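Local coordinates for putative uncharacterized protein (Pseudomonas phage 201phi2-1, PDB 3R4V), which belongs to the phage tubulin-like proteins, relatives of tubulin and FtsZ, and here holds guanosine-5'-diphosphate, at residues L101-L106 / F113-V118. Numbering follows the deposited sequence.
With GDP (guanosine-5'-diphosphate), chain B.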
ATOM      1  N   LEU A 101       4.572   9.389  -3.960  1.00 17.57           N
ATOM      2  CA  LEU A 101       4.562  10.497  -4.918  1.00 22.60           C
ATOM      3  C   LEU A 101       3.418  10.332  -5.914  1.00 22.30           C
ATOM      4  O   LEU A 101       2.684  11.279  -6.191  1.00 22.92           O
ATOM      5  CB  LEU A 101       5.897  10.628  -5.654  1.00 23.87           C
ATOM      6  CG  LEU A 101       7.031  11.153  -4.767  1.00 24.95           C
ATOM      7  CD1 LEU A 101       8.337  11.050  -5.532  1.00 23.74           C
ATOM      8  CD2 LEU A 101       6.771  12.599  -4.319  1.00 24.80           C
ATOM      9  N   ILE A 102       3.262   9.126  -6.449  1.00 19.75           N
ATOM     10  CA  ILE A 102       2.189   8.872  -7.415  1.00 20.78           C
ATOM     11  C   ILE A 102       0.833   9.061  -6.728  1.00 22.15           C
ATOM     12  O   ILE A 102      -0.110   9.605  -7.320  1.00 24.48           O
ATOM     13  CB  ILE A 102       2.322   7.482  -8.047  1.00 21.78           C
ATOM     14  CG1 ILE A 102       3.517   7.458  -8.998  1.00 21.23           C
ATOM     15  CG2 ILE A 102       1.038   7.092  -8.812  1.00 23.66           C
ATOM     16  CD1 ILE A 102       3.939   6.065  -9.389  1.00 27.40           C
ATOM     17  N   THR A 103       0.767   8.648  -5.466  1.00 20.90           N
ATOM     18  CA  THR A 103      -0.451   8.764  -4.659  1.00 16.77           C
ATOM     19  C   THR A 103      -0.842  10.236  -4.526  1.00 18.09           C
ATOM     20  O   THR A 103      -2.007  10.598  -4.689  1.00 23.10           O
ATOM     21  CB  THR A 103      -0.253   8.138  -3.276  1.00 19.49           C
ATOM     22  OG1 THR A 103      -0.007   6.735  -3.431  1.00 20.89           O
ATOM     23  CG2 THR A 103      -1.492   8.325  -2.405  1.00 22.15           C
ATOM     24  N   GLY A 104       0.136  11.083  -4.226  1.00 17.24           N
ATOM     25  CA  GLY A 104      -0.100  12.519  -4.191  1.00 18.67           C
ATOM     26  C   GLY A 104      -0.677  13.024  -5.501  1.00 24.21           C
ATOM     27  O   GLY A 104      -1.595  13.842  -5.509  1.00 20.83           O
ATOM     28  N   GLN A 105      -0.137  12.538  -6.614  1.00 23.40           N
ATOM     29  CA  GLN A 105      -0.633  12.945  -7.932  1.00 24.75           C
ATOM     30  C   GLN A 105      -2.073  12.469  -8.156  1.00 24.32           C
ATOM     31  O   GLN A 105      -2.897  13.178  -8.758  1.00 23.23           O
ATOM     32  CB  GLN A 105       0.283  12.409  -9.032  1.00 22.37           C
ATOM     33  CG  GLN A 105       1.694  12.992  -8.996  1.00 24.72           C
ATOM     34  CD  GLN A 105       1.707  14.492  -9.196  1.00 32.35           C
ATOM     35  OE1 GLN A 105       1.117  15.012 -10.146  1.00 36.47           O
ATOM     36  NE2 GLN A 105       2.371  15.200  -8.294  1.00 39.47           N
ATOM     37  N   LEU A 106      -2.377  11.266  -7.689  1.00 22.37           N
ATOM     38  CA  LEU A 106      -3.744  10.758  -7.806  1.00 24.29           C
ATOM     39  C   LEU A 106      -4.704  11.618  -6.985  1.00 23.76           C
ATOM     40  O   LEU A 106      -5.834  11.873  -7.401  1.00 24.52           O
ATOM     41  CB  LEU A 106      -3.830   9.292  -7.364  1.00 20.20           C
ATOM     42  CG  LEU A 106      -3.054   8.286  -8.208  1.00 18.45           C
ATOM     43  CD1 LEU A 106      -3.210   6.897  -7.596  1.00 21.22           C
ATOM     44  CD2 LEU A 106      -3.578   8.294  -9.634  1.00 20.52           C
ATOM     45  N   PHE A 113      -9.235   5.924  -4.801  1.00 19.64           N
ATOM     46  CA  PHE A 113      -8.230   4.875  -4.837  1.00 19.41           C
ATOM     47  C   PHE A 113      -7.987   4.298  -3.451  1.00 17.57           C
ATOM     48  O   PHE A 113      -8.313   4.917  -2.439  1.00 16.98           O
ATOM     49  CB  PHE A 113      -6.915   5.399  -5.462  1.00 16.11           C
ATOM     50  CG  PHE A 113      -6.328   6.576  -4.720  1.00 13.96           C
ATOM     51  CD1 PHE A 113      -5.446   6.375  -3.664  1.00 19.11           C
ATOM     52  CD2 PHE A 113      -6.667   7.880  -5.073  1.00 24.08           C
ATOM     53  CE1 PHE A 113      -4.896   7.471  -2.973  1.00 22.23           C
ATOM     54  CE2 PHE A 113      -6.137   8.973  -4.392  1.00 27.01           C
ATOM     55  CZ  PHE A 113      -5.250   8.768  -3.337  1.00 24.35           C
ATOM     56  N   VAL A 114      -7.451   3.085  -3.418  1.00 15.53           N
ATOM     57  CA  VAL A 114      -6.936   2.500  -2.182  1.00 18.16           C
ATOM     58  C   VAL A 114      -5.537   1.960  -2.422  1.00 17.46           C
ATOM     59  O   VAL A 114      -5.147   1.744  -3.568  1.00 21.69           O
ATOM     60  CB  VAL A 114      -7.829   1.368  -1.618  1.00 16.87           C
ATOM     61  CG1 VAL A 114      -9.234   1.904  -1.308  1.00 17.02           C
ATOM     62  CG2 VAL A 114      -7.895   0.170  -2.581  1.00 20.77           C
ATOM     63  N   SER A 115      -4.776   1.758  -1.346  1.00 14.38           N
ATOM     64  CA  SER A 115      -3.414   1.233  -1.486  1.00 18.45           C
ATOM     65  C   SER A 115      -3.256  -0.052  -0.704  1.00 18.01           C
ATOM     66  O   SER A 115      -3.937  -0.268   0.288  1.00 19.49           O
ATOM     67  CB  SER A 115      -2.408   2.250  -0.945  1.00 17.00           C
ATOM     68  OG  SER A 115      -2.523   3.480  -1.646  1.00 17.54           O
ATOM     69  N   PHE A 116      -2.336  -0.897  -1.154  1.00 16.53           N
ATOM     70  CA  PHE A 116      -1.957  -2.084  -0.417  1.00 13.25           C
ATOM     71  C   PHE A 116      -0.478  -1.933  -0.064  1.00 17.23           C
ATOM     72  O   PHE A 116       0.372  -1.887  -0.964  1.00 17.93           O
ATOM     73  CB  PHE A 116      -2.185  -3.335  -1.278  1.00 16.70           C
ATOM     74  CG  PHE A 116      -3.639  -3.707  -1.402  1.00 14.13           C
ATOM     75  CD1 PHE A 116      -4.208  -4.617  -0.530  1.00 18.04           C
ATOM     76  CD2 PHE A 116      -4.439  -3.092  -2.346  1.00 20.08           C
ATOM     77  CE1 PHE A 116      -5.555  -4.925  -0.616  1.00 19.39           C
ATOM     78  CE2 PHE A 116      -5.797  -3.399  -2.436  1.00 19.75           C
ATOM     79  CZ  PHE A 116      -6.342  -4.312  -1.583  1.00 20.37           C
ATOM     80  N   VAL A 117      -0.170  -1.816   1.226  1.00 16.09           N
ATOM     81  CA  VAL A 117       1.200  -1.483   1.624  1.00 16.45           C
ATOM     82  C   VAL A 117       1.726  -2.533   2.588  1.00 19.46           C
ATOM     83  O   VAL A 117       0.971  -3.079   3.401  1.00 18.68           O
ATOM     84  CB  VAL A 117       1.301  -0.070   2.243  1.00 14.32           C
ATOM     85  CG1 VAL A 117       0.939   1.001   1.195  1.00 17.08           C
ATOM     86  CG2 VAL A 117       0.439   0.047   3.495  1.00 16.13           C
ATOM     87  N   VAL A 118       3.016  -2.841   2.474  1.00 17.61           N
ATOM     88  CA  VAL A 118       3.607  -3.908   3.280  1.00 18.04           C
ATOM     89  C   VAL A 118       4.478  -3.320   4.392  1.00 17.60           C
ATOM     90  O   VAL A 118       5.326  -2.456   4.143  1.00 18.74           O
ATOM     91  CB  VAL A 118       4.456  -4.851   2.400  1.00 19.86           C
ATOM     92  CG1 VAL A 118       5.307  -5.788   3.250  1.00 21.63           C
ATOM     93  CG2 VAL A 118       3.569  -5.653   1.474  1.00 24.69           C
TER
HETATM   94  PB  GDP B 400      12.263  -1.198  -2.887  1.00 24.95           P
HETATM   95  O1B GDP B 400      12.508  -1.810  -4.247  1.00 20.27           O
HETATM   96  O2B GDP B 400      10.918  -0.523  -2.910  1.00 25.05           O
HETATM   97  O3B GDP B 400      13.380  -0.220  -2.541  1.00 22.68           O
HETATM   98  O3A GDP B 400      12.307  -2.339  -1.767  1.00 22.53           O
HETATM   99  PA  GDP B 400      11.558  -3.762  -1.821  1.00 24.15           P
HETATM  100  O1A GDP B 400      12.128  -4.692  -2.879  1.00 25.96           O
HETATM  101  O2A GDP B 400      10.075  -3.580  -1.976  1.00 26.17           O
HETATM  102  O5' GDP B 400      11.936  -4.310  -0.390  1.00 19.85           O
HETATM  103  C5' GDP B 400      11.634  -3.573   0.808  1.00 19.54           C
HETATM  104  C4' GDP B 400      11.466  -4.525   1.986  1.00 23.49           C
HETATM  105  O4' GDP B 400      10.245  -5.262   1.836  1.00 24.22           O
HETATM  106  C3' GDP B 400      12.558  -5.579   2.072  1.00 26.45           C
HETATM  107  O3' GDP B 400      13.616  -5.134   2.916  1.00 23.04           O
HETATM  108  C2' GDP B 400      11.844  -6.764   2.684  1.00 23.43           C
HETATM  109  O2' GDP B 400      11.774  -6.623   4.102  1.00 28.23           O
HETATM  110  C1' GDP B 400      10.421  -6.644   2.188  1.00 24.88           C
HETATM  111  N9  GDP B 400      10.181  -7.379   0.928  1.00 30.46           N
HETATM  112  C8  GDP B 400      11.011  -7.495  -0.136  1.00 26.88           C
HETATM  113  N7  GDP B 400      10.423  -8.206  -1.132  1.00 29.06           N
HETATM  114  C5  GDP B 400       9.178  -8.535  -0.719  1.00 29.28           C
HETATM  115  C6  GDP B 400       8.017  -9.264  -1.275  1.00 27.17           C
HETATM  116  O6  GDP B 400       8.065  -9.762  -2.417  1.00 32.05           O
HETATM  117  N1  GDP B 400       6.916  -9.373  -0.509  1.00 25.03           N
HETATM  118  C2  GDP B 400       6.843  -8.840   0.732  1.00 25.30           C
HETATM  119  N2  GDP B 400       5.704  -8.970   1.462  1.00 25.78           N
HETATM  120  N3  GDP B 400       7.866  -8.157   1.297  1.00 23.60           N
HETATM  121  C4  GDP B 400       9.029  -7.976   0.630  1.00 31.18           C
HETATM  122  O   HOH W   1      -0.432   5.067  -1.227  1.00 17.40           O
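Phe113 lays its ring against Leu106 and Thr103 of helix 95-108, which both lie on the same side of its plane, and this is the tight end of the contact. With CG set between the backbone N and the carbonyl carbon (chi1 59°), the ring reaches up from the strand to the helix. Leu106 comes over one face: its CB lies 3.8 Å from Phe113 CE2, an off-centre CH-pi contact, and its CD1 sits above the rim. The Thr103 side chain runs at about a right angle to that of Phe113 and brings CG2 obliquely to the ring, 3.6 Å from Phe113 CE1. Ile148 of the neighbouring strand touches both Thr103 and Phe113. One step along, the packing slackens. Thr103 OG1 and Ser115 OG stand 4.5 Å apart. A water bridges them, donating to Thr103 OG1 at 2.8 Å and bonding to Ser115 OG at 2.7 Å. The threonine hydroxyl is also hydrogen-bonded to Gly99 O one helical turn back. Further on, Val118 CG1 lies 3.7 Å from N2 of GDP. Segments 101-106 and 113-118 run nearly antiparallel (168°), as expected for the second half of the beta-alpha-beta crossover 84-89, 95-108, 113-119 in the Rossmann-like nucleotide-binding domain of the tubulin/FtsZ fold.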